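Local atomic coordinates of response regulator (Caulobacter vibrioides, PDB entry 3T0Y), a protein that probably controls gene expression in stress signalling, its sigma-factor-like N-terminal domain, the part present here, binding an anti-sigma factor once the regulator is activated. Residues L90-P95 with D137-T142; V46-E51 with H75-S80; L58-N63 with R67-R72; P95-A100 with I129-A134. One frame throughout, in Å; residues are numbered along the deposited sequence.

Contact 1 of 4, residues L90-P95 with D137-T142; sequences LMRIAP and DAELAT
The guanidinium of Arg92 and the carboxylate of Glu139 meet at a single point, NH2 lying 3.0 Å from OE2 in a salt bridge. Their planes stand 73° apart and the second carboxylate oxygen, OE1, is already 3.9 Å from NH2, so the geometry excludes a two-pronged, coplanar pairing. The same guanidinium makes a cation-pi contact with the ring of Trp78, and its NH1 gives a weak hydrogen bond to Leu79 O. The Arg92 chain bends at chi2 (-70°) and again at chi3, and its end leads away from its own backbone toward Glu139. OE2 of Glu139 also lies close to Glu135 OE1; the arginine charge probably eases that like-charge neighbourhood.

Nearer the backbone of Arg92 the contact turns apolar and centres on Leu140. CD1 rests on Arg92 CB at 3.7 Å, against the aliphatic root of the arginine. The other branch, CD2, touches Ile93 CG1 at 3.5 Å, tighter than normal van der Waals contact, with Ile93 CD1 following at 3.8 Å.

The contact thus fastens the end of helix 122-140 to the 3-10 turn and loop that join helix 86-89 to helix 95-106, within the sigma-like region; Tyr45 of helix 39-54 also touches Arg92, and Pro95 of the second subunit packs on Glu139.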
loop_
_atom_site.group_PDB
_atom_site.type_symbol
_atom_site.label_atom_id
_atom_site.label_comp_id
_atom_site.label_asym_id
_atom_site.label_seq_id
_atom_site.Cartn_x
_atom_site.Cartn_y
_atom_site.Cartn_z
ATOM N N LEU C 90 7.277 5.397 2.833
ATOM C CA LEU C 90 7.361 4.158 2.062
ATOM C C LEU C 90 6.023 3.832 1.396
ATOM O O LEU C 90 5.980 3.135 0.388
ATOM C CB LEU C 90 7.797 2.993 2.949
ATOM C CG LEU C 90 9.231 2.991 3.492
ATOM C CD1 LEU C 90 9.362 1.988 4.622
ATOM C CD2 LEU C 90 10.263 2.691 2.398
HETATM N N MSE C 91 4.930 4.358 1.942
HETATM C CA MSE C 91 3.617 4.039 1.401
HETATM C C MSE C 91 3.341 4.752 0.060
HETATM O O MSE C 91 2.374 4.430 -0.649
HETATM C CB MSE C 91 2.527 4.304 2.440
HETATM C CG MSE C 91 2.701 3.476 3.723
HETATM SE SE MSE C 91 3.101 1.557 3.424
HETATM C CE MSE C 91 1.251 1.069 3.209
ATOM N N ARG C 92 4.200 5.712 -0.280
ATOM C CA ARG C 92 4.099 6.437 -1.555
ATOM C C ARG C 92 4.798 5.701 -2.686
ATOM O O ARG C 92 4.733 6.123 -3.831
ATOM C CB ARG C 92 4.709 7.834 -1.425
ATOM C CG ARG C 92 3.922 8.743 -0.509
ATOM C CD ARG C 92 2.610 9.103 -1.168
ATOM N NE ARG C 92 2.882 9.811 -2.412
ATOM C CZ ARG C 92 2.876 11.134 -2.530
ATOM N NH1 ARG C 92 2.565 11.885 -1.482
ATOM N NH2 ARG C 92 3.159 11.696 -3.702
ATOM N N ILE C 93 5.500 4.620 -2.358
ATOM C CA ILE C 93 6.124 3.796 -3.379
ATOM C C ILE C 93 5.156 2.706 -3.867
ATOM O O ILE C 93 4.485 2.043 -3.066
ATOM C CB ILE C 93 7.380 3.126 -2.810
ATOM C CG1 ILE C 93 8.388 4.203 -2.408
ATOM C CG2 ILE C 93 7.956 2.149 -3.814
ATOM C CD1 ILE C 93 9.449 3.718 -1.496
ATOM N N ALA C 94 5.089 2.520 -5.177
ATOM C CA ALA C 94 4.273 1.447 -5.743
ATOM C C ALA C 94 4.597 0.178 -4.996
ATOM O O ALA C 94 5.771 -0.136 -4.796
ATOM C CB ALA C 94 4.554 1.263 -7.227
ATOM N N PRO C 95 3.560 -0.552 -4.575
ATOM C CA PRO C 95 3.702 -1.766 -3.758
ATOM C C PRO C 95 4.766 -2.764 -4.255
ATOM O O PRO C 95 5.574 -3.221 -3.443
ATOM C CB PRO C 95 2.301 -2.381 -3.806
ATOM C CG PRO C 95 1.383 -1.166 -3.933
ATOM C CD PRO C 95 2.150 -0.201 -4.808
ATOM N N ASP C 137 13.799 9.566 -5.033
ATOM C CA ASP C 137 14.565 10.735 -5.455
ATOM C C ASP C 137 13.656 11.890 -5.865
ATOM O O ASP C 137 13.995 13.056 -5.662
ATOM C CB ASP C 137 15.553 10.378 -6.574
ATOM C CG ASP C 137 16.703 9.487 -6.085
ATOM O OD1 ASP C 137 16.947 9.435 -4.851
ATOM O OD2 ASP C 137 17.366 8.840 -6.936
ATOM N N ALA C 138 12.492 11.564 -6.418
ATOM C CA ALA C 138 11.564 12.586 -6.893
ATOM C C ALA C 138 10.811 13.296 -5.764
ATOM O O ALA C 138 10.844 14.529 -5.667
ATOM C CB ALA C 138 10.587 11.999 -7.913
ATOM N N GLU C 139 10.146 12.526 -4.903
ATOM C CA GLU C 139 9.255 13.113 -3.900
ATOM C C GLU C 139 9.621 12.753 -2.456
ATOM O O GLU C 139 9.407 13.548 -1.534
ATOM C CB GLU C 139 7.804 12.688 -4.169
ATOM C CG GLU C 139 7.385 12.681 -5.648
ATOM C CD GLU C 139 6.074 11.930 -5.869
ATOM O OE1 GLU C 139 5.344 12.238 -6.843
ATOM O OE2 GLU C 139 5.767 11.029 -5.053
ATOM N N LEU C 140 10.176 11.557 -2.269
ATOM C CA LEU C 140 10.345 10.980 -0.935
ATOM C C LEU C 140 11.636 11.368 -0.211
ATOM O O LEU C 140 11.613 11.624 0.986
ATOM C CB LEU C 140 10.210 9.455 -0.992
ATOM C CG LEU C 140 8.806 8.917 -0.767
ATOM C CD1 LEU C 140 7.779 9.835 -1.420
ATOM C CD2 LEU C 140 8.686 7.475 -1.269
ATOM N N ALA C 141 12.760 11.353 -0.919
ATOM C CA ALA C 141 14.021 11.854 -0.368
ATOM C C ALA C 141 14.168 13.322 -0.753
ATOM O O ALA C 141 14.258 14.191 0.114
ATOM C CB ALA C 141 15.213 11.047 -0.879
ATOM N N THR C 142 14.189 13.589 -2.060
ATOM C CA THR C 142 14.147 14.958 -2.572
ATOM C C THR C 142 15.371 15.770 -2.151
ATOM O O THR C 142 15.902 16.556 -2.938
ATOM C CB THR C 142 12.853 15.675 -2.124
ATOM O OG1 THR C 142 11.795 15.359 -3.037
ATOM C CG2 THR C 142 13.048 17.178 -2.082
#

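Contact 2 of 4, residues V46-E51 with H75-S80; sequences VRVALE and HAIWLS
Ile77 is the side chain that bridges to Val48 and Ala49, and it can be traced outward from helix 66-80. Its CB already lies 4.1 Å from Val48 CG1. From there CG1 occupies the crowded position between the backbone N and the carbonyl carbon (chi1 61°), which carries this branch across to helix 39-54: CG1 meets Ala49 CB at 3.9 Å and Ala49 CA at 4.0 Å, lying against the small residue and its backbone. The tip, CD1, then turns to the valine, with CG1 of Val48 3.9 Å away and CB of Val48 4.1 Å away. The other branch, CG2, turns to Leu58 instead. Val48 answers with the methyl that stands anti to its backbone N, while Ala49 offers its CB and CA.

With Ala49 opposite it, Ile77 can come close to the partner backbone, and the CA atoms of Ala49 and Ile77 are 6.3 Å apart. This is helix-on-helix packing of helix 39-54, in the sigma2-like part of PhyR, against helix 66-80, made by apolar carbons alone. One turn further along helix 66-80 there is a polar feature: Ser80 OG donates to Ile77 O at 3.2 Å, approaching at a tilt of 33° from the carbonyl plane.

The other flanks of the two helices have different partners. The Trp78 ring leads away from this interface; it meets Tyr45 edge-to-face and packs on Leu35 of helix 25-36. On helix 39-54, Arg47 forms a salt bridge with Asp38 of the second subunit, and Val46 and Leu50 pack on the chain of another protein.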
loop_
_atom_site.group_PDB
_atom_site.type_symbol
_atom_site.label_atom_id
_atom_site.label_comp_id
_atom_site.label_asym_id
_atom_site.label_seq_id
_atom_site.Cartn_x
_atom_site.Cartn_y
_atom_site.Cartn_z
ATOM N N VAL C 46 -6.654 5.681 3.652
ATOM C CA VAL C 46 -7.986 5.919 4.146
ATOM C C VAL C 46 -7.997 5.972 5.684
ATOM O O VAL C 46 -8.631 6.853 6.279
ATOM C CB VAL C 46 -8.969 4.827 3.651
ATOM C CG1 VAL C 46 -10.352 5.108 4.193
ATOM C CG2 VAL C 46 -8.977 4.774 2.123
ATOM N N ARG C 47 -7.324 5.011 6.326
ATOM C CA ARG C 47 -7.282 4.972 7.785
ATOM C C ARG C 47 -6.677 6.264 8.309
ATOM O O ARG C 47 -7.253 6.928 9.156
ATOM C CB ARG C 47 -6.491 3.758 8.305
ATOM C CG ARG C 47 -7.272 2.440 8.282
ATOM C CD ARG C 47 -6.587 1.340 9.127
ATOM N NE ARG C 47 -5.174 1.207 8.789
ATOM C CZ ARG C 47 -4.703 0.418 7.827
ATOM N NH1 ARG C 47 -5.535 -0.334 7.115
ATOM N NH2 ARG C 47 -3.399 0.381 7.578
ATOM N N VAL C 48 -5.515 6.628 7.793
ATOM C CA VAL C 48 -4.868 7.853 8.229
ATOM C C VAL C 48 -5.824 9.050 8.135
ATOM O O VAL C 48 -5.834 9.935 9.018
ATOM C CB VAL C 48 -3.618 8.137 7.394
ATOM C CG1 VAL C 48 -3.081 9.524 7.710
ATOM C CG2 VAL C 48 -2.554 7.047 7.631
ATOM N N ALA C 49 -6.631 9.060 7.075
ATOM C CA ALA C 49 -7.563 10.167 6.816
ATOM C C ALA C 49 -8.658 10.201 7.848
ATOM O O ALA C 49 -8.983 11.257 8.376
ATOM C CB ALA C 49 -8.186 10.054 5.432
ATOM N N LEU C 50 -9.239 9.040 8.115
ATOM C CA LEU C 50 -10.345 8.955 9.040
ATOM C C LEU C 50 -9.865 9.276 10.443
ATOM O O LEU C 50 -10.622 9.780 11.264
ATOM C CB LEU C 50 -10.979 7.564 8.995
ATOM C CG LEU C 50 -11.515 7.241 7.601
ATOM C CD1 LEU C 50 -12.025 5.818 7.512
ATOM C CD2 LEU C 50 -12.604 8.227 7.244
ATOM N N GLU C 51 -8.601 9.000 10.720
ATOM C CA GLU C 51 -8.065 9.277 12.044
ATOM C C GLU C 51 -7.803 10.758 12.199
ATOM O O GLU C 51 -7.989 11.317 13.275
ATOM C CB GLU C 51 -6.798 8.461 12.306
ATOM C CG GLU C 51 -7.102 7.010 12.650
ATOM C CD GLU C 51 -5.854 6.148 12.699
ATOM O OE1 GLU C 51 -4.828 6.560 12.103
ATOM O OE2 GLU C 51 -5.898 5.065 13.332
ATOM N N HIS C 75 -6.928 13.417 0.061
ATOM C CA HIS C 75 -5.873 13.957 -0.773
ATOM C C HIS C 75 -4.828 14.714 0.058
ATOM O O HIS C 75 -3.640 14.612 -0.202
ATOM C CB HIS C 75 -6.414 14.864 -1.871
ATOM C CG HIS C 75 -5.335 15.430 -2.720
ATOM N ND1 HIS C 75 -4.712 14.696 -3.710
ATOM C CD2 HIS C 75 -4.701 16.628 -2.678
ATOM C CE1 HIS C 75 -3.758 15.431 -4.258
ATOM N NE2 HIS C 75 -3.729 16.606 -3.651
ATOM N N ALA C 76 -5.280 15.461 1.061
ATOM C CA ALA C 76 -4.390 16.268 1.886
ATOM C C ALA C 76 -3.421 15.412 2.695
ATOM O O ALA C 76 -2.237 15.744 2.818
ATOM C CB ALA C 76 -5.196 17.154 2.822
ATOM N N ILE C 77 -3.913 14.322 3.267
ATOM C CA ILE C 77 -3.021 13.486 4.060
ATOM C C ILE C 77 -2.162 12.653 3.117
ATOM O O ILE C 77 -1.020 12.357 3.419
ATOM C CB ILE C 77 -3.760 12.602 5.111
ATOM C CG1 ILE C 77 -4.730 11.631 4.439
ATOM C CG2 ILE C 77 -4.481 13.461 6.153
ATOM C CD1 ILE C 77 -4.073 10.354 3.983
ATOM N N TRP C 78 -2.712 12.292 1.963
ATOM C CA TRP C 78 -1.947 11.531 0.983
ATOM C C TRP C 78 -0.752 12.344 0.516
ATOM O O TRP C 78 0.385 11.867 0.481
ATOM C CB TRP C 78 -2.808 11.172 -0.226
ATOM C CG TRP C 78 -2.014 10.526 -1.297
ATOM C CD1 TRP C 78 -1.551 9.246 -1.314
ATOM C CD2 TRP C 78 -1.577 11.128 -2.517
ATOM N NE1 TRP C 78 -0.839 9.011 -2.470
ATOM C CE2 TRP C 78 -0.850 10.149 -3.231
ATOM C CE3 TRP C 78 -1.727 12.400 -3.077
ATOM C CZ2 TRP C 78 -0.262 10.407 -4.473
ATOM C CZ3 TRP C 78 -1.159 12.650 -4.312
ATOM C CH2 TRP C 78 -0.434 11.653 -4.999
ATOM N N LEU C 79 -1.041 13.582 0.159
ATOM C CA LEU C 79 -0.047 14.537 -0.276
ATOM C C LEU C 79 1.060 14.675 0.756
ATOM O O LEU C 79 2.238 14.510 0.443
ATOM C CB LEU C 79 -0.724 15.893 -0.462
ATOM C CG LEU C 79 -0.087 16.808 -1.488
ATOM C CD1 LEU C 79 0.121 16.027 -2.776
ATOM C CD2 LEU C 79 -0.971 18.015 -1.715
ATOM N N SER C 80 0.666 14.975 1.990
ATOM C CA SER C 80 1.605 15.228 3.081
ATOM C C SER C 80 2.398 13.998 3.560
ATOM O O SER C 80 3.276 14.111 4.418
ATOM C CB SER C 80 0.862 15.827 4.280
ATOM O OG SER C 80 0.298 14.801 5.088
#

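Contact 3 of 4, residues L58-N63 with R67-R72; sequences LVLDAN and RVALYR
Asp61 and Ala69 are joined through one bound water that links backbone to backbone: it donates to Ala69 O at 2.8 Å and accepts from Asp61 N at 3.1 Å. The water thereby ties an amide of the extended loop to a carbonyl of helix 66-80. Beside this bridge the two residues touch directly, Ala69 CB lying 3.8 Å from Asp61 N.

Leu60 supplies the apolar part. Its CB packs on Ala69 CB at 3.9 Å, and its CD2 lies against the helix backbone, 3.8 Å from Ala69 C, so that one branch covers the peptide between Ala69 and Leu70. The Leu60 side chain also touches Leu53 of helix 39-54, which places it between the two helices that the loop connects.

This is the linking loop of the sigma2-like part, folded back along the helix that follows it. Asp61 helps to shape the turn: its OD1 accepts from Asn63 N at 3.3 Å with an N-H...O angle of 148°, an Asx turn in which the amide arrives on the anti side, 18° out of the carboxylate plane. With CG anti to the backbone N (chi1 -153°), the other oxygen, OD2, is placed over one face of the Arg72 guanidinium, 4.2 Å from NE. No N-H points at it, so the attraction is one of charge only. Arg72, extended from CG to NE, has its stronger polar partner elsewhere, its NH1 hydrogen-bonding to Gln116 O of the second subunit.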
loop_
_atom_site.group_PDB
_atom_site.type_symbol
_atom_site.label_atom_id
_atom_site.label_comp_id
_atom_site.label_asym_id
_atom_site.label_seq_id
_atom_site.Cartn_x
_atom_site.Cartn_y
_atom_site.Cartn_z
ATOM N N LEU C 58 -8.120 17.492 11.347
ATOM C CA LEU C 58 -8.630 18.050 10.100
ATOM C C LEU C 58 -10.141 17.927 10.132
ATOM O O LEU C 58 -10.680 17.007 10.760
ATOM C CB LEU C 58 -8.099 17.271 8.905
ATOM C CG LEU C 58 -6.601 17.319 8.629
ATOM C CD1 LEU C 58 -6.286 16.399 7.464
ATOM C CD2 LEU C 58 -6.139 18.752 8.343
ATOM N N VAL C 59 -10.820 18.843 9.453
ATOM C CA VAL C 59 -12.276 18.872 9.464
ATOM C C VAL C 59 -12.841 18.929 8.044
ATOM O O VAL C 59 -12.231 19.524 7.157
ATOM C CB VAL C 59 -12.799 20.086 10.268
ATOM C CG1 VAL C 59 -12.379 19.978 11.725
ATOM C CG2 VAL C 59 -12.277 21.382 9.673
ATOM N N LEU C 60 -13.993 18.293 7.845
ATOM C CA LEU C 60 -14.718 18.363 6.593
ATOM C C LEU C 60 -15.123 19.799 6.330
ATOM O O LEU C 60 -15.704 20.439 7.203
ATOM C CB LEU C 60 -15.975 17.493 6.653
ATOM C CG LEU C 60 -15.703 16.017 6.927
ATOM C CD1 LEU C 60 -16.996 15.254 6.991
ATOM C CD2 LEU C 60 -14.798 15.430 5.848
ATOM N N ASP C 61 -14.809 20.296 5.131
ATOM C CA ASP C 61 -15.194 21.632 4.698
ATOM C C ASP C 61 -16.719 21.709 4.634
ATOM O O ASP C 61 -17.378 20.858 4.026
ATOM C CB ASP C 61 -14.590 21.925 3.326
ATOM C CG ASP C 61 -14.362 23.408 3.081
ATOM O OD1 ASP C 61 -15.322 24.117 2.717
ATOM O OD2 ASP C 61 -13.207 23.859 3.236
ATOM N N ALA C 62 -17.282 22.717 5.280
ATOM C CA ALA C 62 -18.735 22.854 5.360
ATOM C C ALA C 62 -19.375 23.267 4.029
ATOM O O ALA C 62 -20.572 23.067 3.818
ATOM C CB ALA C 62 -19.109 23.847 6.456
ATOM N N ASN C 63 -18.574 23.853 3.147
ATOM C CA ASN C 63 -19.042 24.236 1.821
ATOM C C ASN C 63 -19.100 23.073 0.821
ATOM O O ASN C 63 -19.583 23.252 -0.292
ATOM C CB ASN C 63 -18.164 25.348 1.249
ATOM C CG ASN C 63 -18.156 26.587 2.122
ATOM O OD1 ASN C 63 -19.153 26.903 2.787
ATOM N ND2 ASN C 63 -17.030 27.298 2.133
ATOM N N ARG C 67 -19.065 13.591 0.629
ATOM C CA ARG C 67 -18.137 12.873 -0.230
ATOM C C ARG C 67 -16.968 13.761 -0.715
ATOM O O ARG C 67 -15.805 13.358 -0.653
ATOM C CB ARG C 67 -18.870 12.231 -1.415
ATOM C CG ARG C 67 -18.038 11.235 -2.191
ATOM C CD ARG C 67 -18.777 10.782 -3.436
ATOM N NE ARG C 67 -17.849 10.456 -4.521
ATOM C CZ ARG C 67 -17.896 9.349 -5.262
ATOM N NH1 ARG C 67 -18.857 8.449 -5.033
ATOM N NH2 ARG C 67 -16.990 9.143 -6.237
ATOM N N VAL C 68 -17.268 14.958 -1.185
ATOM C CA VAL C 68 -16.224 15.820 -1.735
ATOM C C VAL C 68 -15.240 16.225 -0.633
ATOM O O VAL C 68 -14.023 16.185 -0.827
ATOM C CB VAL C 68 -16.817 17.042 -2.469
ATOM C CG1 VAL C 68 -15.756 18.089 -2.782
ATOM C CG2 VAL C 68 -17.531 16.606 -3.752
ATOM N N ALA C 69 -15.770 16.573 0.533
ATOM C CA ALA C 69 -14.951 16.992 1.662
ATOM C C ALA C 69 -14.077 15.848 2.168
ATOM O O ALA C 69 -12.955 16.060 2.604
ATOM C CB ALA C 69 -15.847 17.549 2.797
ATOM N N LEU C 70 -14.585 14.628 2.081
ATOM C CA LEU C 70 -13.822 13.450 2.470
ATOM C C LEU C 70 -12.604 13.239 1.551
ATOM O O LEU C 70 -11.482 13.052 2.022
ATOM C CB LEU C 70 -14.709 12.208 2.413
ATOM C CG LEU C 70 -13.997 10.879 2.656
ATOM C CD1 LEU C 70 -13.368 10.832 4.055
ATOM C CD2 LEU C 70 -14.922 9.680 2.421
ATOM N N TYR C 71 -12.822 13.270 0.243
ATOM C CA TYR C 71 -11.711 13.121 -0.686
ATOM C C TYR C 71 -10.745 14.283 -0.591
ATOM O O TYR C 71 -9.575 14.116 -0.841
ATOM C CB TYR C 71 -12.204 13.046 -2.117
ATOM C CG TYR C 71 -12.795 11.724 -2.526
ATOM C CD1 TYR C 71 -13.916 11.208 -1.889
ATOM C CD2 TYR C 71 -12.255 11.014 -3.592
ATOM C CE1 TYR C 71 -14.477 10.022 -2.295
ATOM C CE2 TYR C 71 -12.797 9.823 -4.002
ATOM C CZ TYR C 71 -13.917 9.334 -3.357
ATOM O OH TYR C 71 -14.470 8.154 -3.784
ATOM N N ARG C 72 -11.239 15.471 -0.272
ATOM C CA ARG C 72 -10.351 16.603 -0.008
ATOM C C ARG C 72 -9.406 16.292 1.149
ATOM O O ARG C 72 -8.211 16.552 1.053
ATOM C CB ARG C 72 -11.157 17.887 0.269
ATOM C CG ARG C 72 -10.300 19.104 0.497
ATOM C CD ARG C 72 -11.152 20.357 0.703
ATOM N NE ARG C 72 -10.398 21.456 1.308
ATOM C CZ ARG C 72 -9.863 22.480 0.643
ATOM N NH1 ARG C 72 -9.987 22.580 -0.675
ATOM N NH2 ARG C 72 -9.202 23.419 1.309
HETATM O O HOH W 1 -12.780 18.729 3.402
#

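Contact 4 of 4, residues P95-A100 with I129-A134; sequences PRSRQA and IGDAQA
One hydrogen bond crosses between Ser97 and Asp131: the serine OG donates to OD2 over 2.6 Å. The hydroxyl meets that oxygen on its anti side, 24° out of the carboxylate plane. Two torsions bring the groups together, with Ser97 OG set beside its own backbone N (chi1 -59°) and the carboxylate carbon of Asp131 anti to its N. The other carboxylate oxygen, OD1, forms a long, weak ion pair with Arg92 NE of the second subunit.

Van der Waals contacts flank the bond. Ala132 CB sits 3.6 Å from Ser97 O and 4.0 Å from Ser97 CB, while Ile129 lays its CG1 against Ala100, 3.8 Å from Ala100 O and 4.0 Å from Ala100 CB. Small residues at the crossing let helices 95-106 and 122-140 approach to 7.9 Å between the axes of these segments. They cross at -103°, close to perpendicular, within the sigma-like region of the helix-turn-helix clan.

Chemically, the hydroxyl of buried Ser97 is paired with the carboxylate of partly exposed Asp131, beside the methyl of Ala132. Such a short donor-acceptor distance is consistent with a charged acceptor, and the bond probably holds Ser97 in its rotamer.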
loop_
_atom_site.group_PDB
_atom_site.type_symbol
_atom_site.label_atom_id
_atom_site.label_comp_id
_atom_site.label_asym_id
_atom_site.label_seq_id
_atom_site.Cartn_x
_atom_site.Cartn_y
_atom_site.Cartn_z
ATOM N N PRO C 95 3.560 -0.552 -4.575
ATOM C CA PRO C 95 3.702 -1.766 -3.758
ATOM C C PRO C 95 4.766 -2.764 -4.255
ATOM O O PRO C 95 5.574 -3.221 -3.443
ATOM C CB PRO C 95 2.301 -2.381 -3.806
ATOM C CG PRO C 95 1.383 -1.166 -3.933
ATOM C CD PRO C 95 2.150 -0.201 -4.808
ATOM N N ARG C 96 4.782 -3.103 -5.539
ATOM C CA ARG C 96 5.745 -4.088 -6.004
ATOM C C ARG C 96 7.166 -3.532 -5.952
ATOM O O ARG C 96 8.127 -4.281 -5.756
ATOM C CB ARG C 96 5.392 -4.594 -7.406
ATOM C CG ARG C 96 5.522 -6.115 -7.561
ATOM C CD ARG C 96 4.476 -6.859 -6.715
ATOM N NE ARG C 96 4.851 -8.249 -6.432
ATOM C CZ ARG C 96 4.104 -9.093 -5.729
ATOM N NH1 ARG C 96 2.936 -8.693 -5.240
ATOM N NH2 ARG C 96 4.520 -10.337 -5.511
ATOM N N SER C 97 7.302 -2.221 -6.093
ATOM C CA SER C 97 8.620 -1.605 -6.036
ATOM C C SER C 97 9.026 -1.503 -4.588
ATOM O O SER C 97 10.201 -1.630 -4.257
ATOM C CB SER C 97 8.615 -0.221 -6.676
ATOM O OG SER C 97 8.218 -0.288 -8.040
ATOM N N ARG C 98 8.047 -1.277 -3.721
ATOM C CA ARG C 98 8.309 -1.217 -2.287
ATOM C C ARG C 98 8.797 -2.545 -1.720
ATOM O O ARG C 98 9.660 -2.585 -0.838
ATOM C CB ARG C 98 7.052 -0.812 -1.539
ATOM C CG ARG C 98 7.352 -0.297 -0.150
ATOM C CD ARG C 98 6.207 0.553 0.342
ATOM N NE ARG C 98 5.015 -0.244 0.516
ATOM C CZ ARG C 98 3.845 -0.039 -0.068
ATOM N NH1 ARG C 98 3.650 0.976 -0.892
ATOM N NH2 ARG C 98 2.849 -0.875 0.211
ATOM N N GLN C 99 8.195 -3.631 -2.187
ATOM C CA GLN C 99 8.628 -4.957 -1.792
ATOM C C GLN C 99 10.100 -5.202 -2.155
ATOM O O GLN C 99 10.905 -5.547 -1.298
ATOM C CB GLN C 99 7.736 -5.987 -2.467
ATOM C CG GLN C 99 6.287 -5.827 -2.086
ATOM C CD GLN C 99 5.363 -6.681 -2.926
ATOM O OE1 GLN C 99 5.799 -7.433 -3.790
ATOM N NE2 GLN C 99 4.075 -6.559 -2.679
ATOM N N ALA C 100 10.428 -4.989 -3.427
ATOM C CA ALA C 100 11.750 -5.244 -3.963
ATOM C C ALA C 100 12.763 -4.387 -3.236
ATOM O O ALA C 100 13.860 -4.835 -2.911
ATOM C CB ALA C 100 11.769 -4.928 -5.415
ATOM N N ILE C 129 13.475 -2.095 -8.090
ATOM C CA ILE C 129 14.294 -1.316 -7.173
ATOM C C ILE C 129 14.635 0.035 -7.795
ATOM O O ILE C 129 14.766 1.045 -7.095
ATOM C CB ILE C 129 15.616 -2.025 -6.869
ATOM C CG1 ILE C 129 15.379 -3.315 -6.075
ATOM C CG2 ILE C 129 16.534 -1.095 -6.093
ATOM C CD1 ILE C 129 16.648 -4.193 -5.994
ATOM N N GLY C 130 14.803 0.044 -9.112
ATOM C CA GLY C 130 15.106 1.277 -9.813
ATOM C C GLY C 130 13.953 2.236 -9.597
ATOM O O GLY C 130 14.138 3.359 -9.107
ATOM N N ASP C 131 12.750 1.766 -9.930
ATOM C CA ASP C 131 11.520 2.556 -9.762
ATOM C C ASP C 131 11.352 3.098 -8.343
ATOM O O ASP C 131 10.986 4.254 -8.175
ATOM C CB ASP C 131 10.284 1.725 -10.144
ATOM C CG ASP C 131 8.993 2.488 -9.943
ATOM O OD1 ASP C 131 8.723 3.404 -10.749
ATOM O OD2 ASP C 131 8.251 2.186 -8.982
ATOM N N ALA C 132 11.586 2.261 -7.326
ATOM C CA ALA C 132 11.515 2.732 -5.948
ATOM C C ALA C 132 12.557 3.823 -5.708
ATOM O O ALA C 132 12.294 4.820 -5.031
ATOM C CB ALA C 132 11.692 1.581 -4.955
ATOM N N GLN C 133 13.742 3.644 -6.275
ATOM C CA GLN C 133 14.761 4.671 -6.145
ATOM C C GLN C 133 14.288 5.951 -6.820
ATOM O O GLN C 133 14.474 7.055 -6.298
ATOM C CB GLN C 133 16.080 4.222 -6.764
ATOM C CG GLN C 133 17.207 5.215 -6.500
ATOM C CD GLN C 133 17.479 5.417 -5.008
ATOM O OE1 GLN C 133 17.011 6.383 -4.398
ATOM N NE2 GLN C 133 18.242 4.505 -4.421
ATOM N N ALA C 134 13.670 5.796 -7.984
ATOM C CA ALA C 134 13.128 6.939 -8.712
ATOM C C ALA C 134 12.145 7.697 -7.842
ATOM O O ALA C 134 12.233 8.915 -7.700
ATOM C CB ALA C 134 12.447 6.485 -9.994
#

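The four contacts form two neighbouring pairs. Contacts 2 and 3 share helix 66-80, their centres 12 Å apart, and Ile77 CG2 meets Leu58 CD1 at 3.7 Å between them. Contacts 1 and 4 share Pro95 and helix 122-140, with centres 9 Å apart; Ile93 CG2 touches Ala132 CB at 3.9 Å. Contacts 1 and 2 touch where Arg92 NH1 lies 2.9 Å from Trp78 O, although their centres are 16 Å apart. Contacts 3 and 4 lie on opposite sides of the chain's centre, 32 Å between centres. All four touch the second subunit, and contacts 1, 2 and 4 also approach another protein's chain, possibly the regulator's anti-sigma partner.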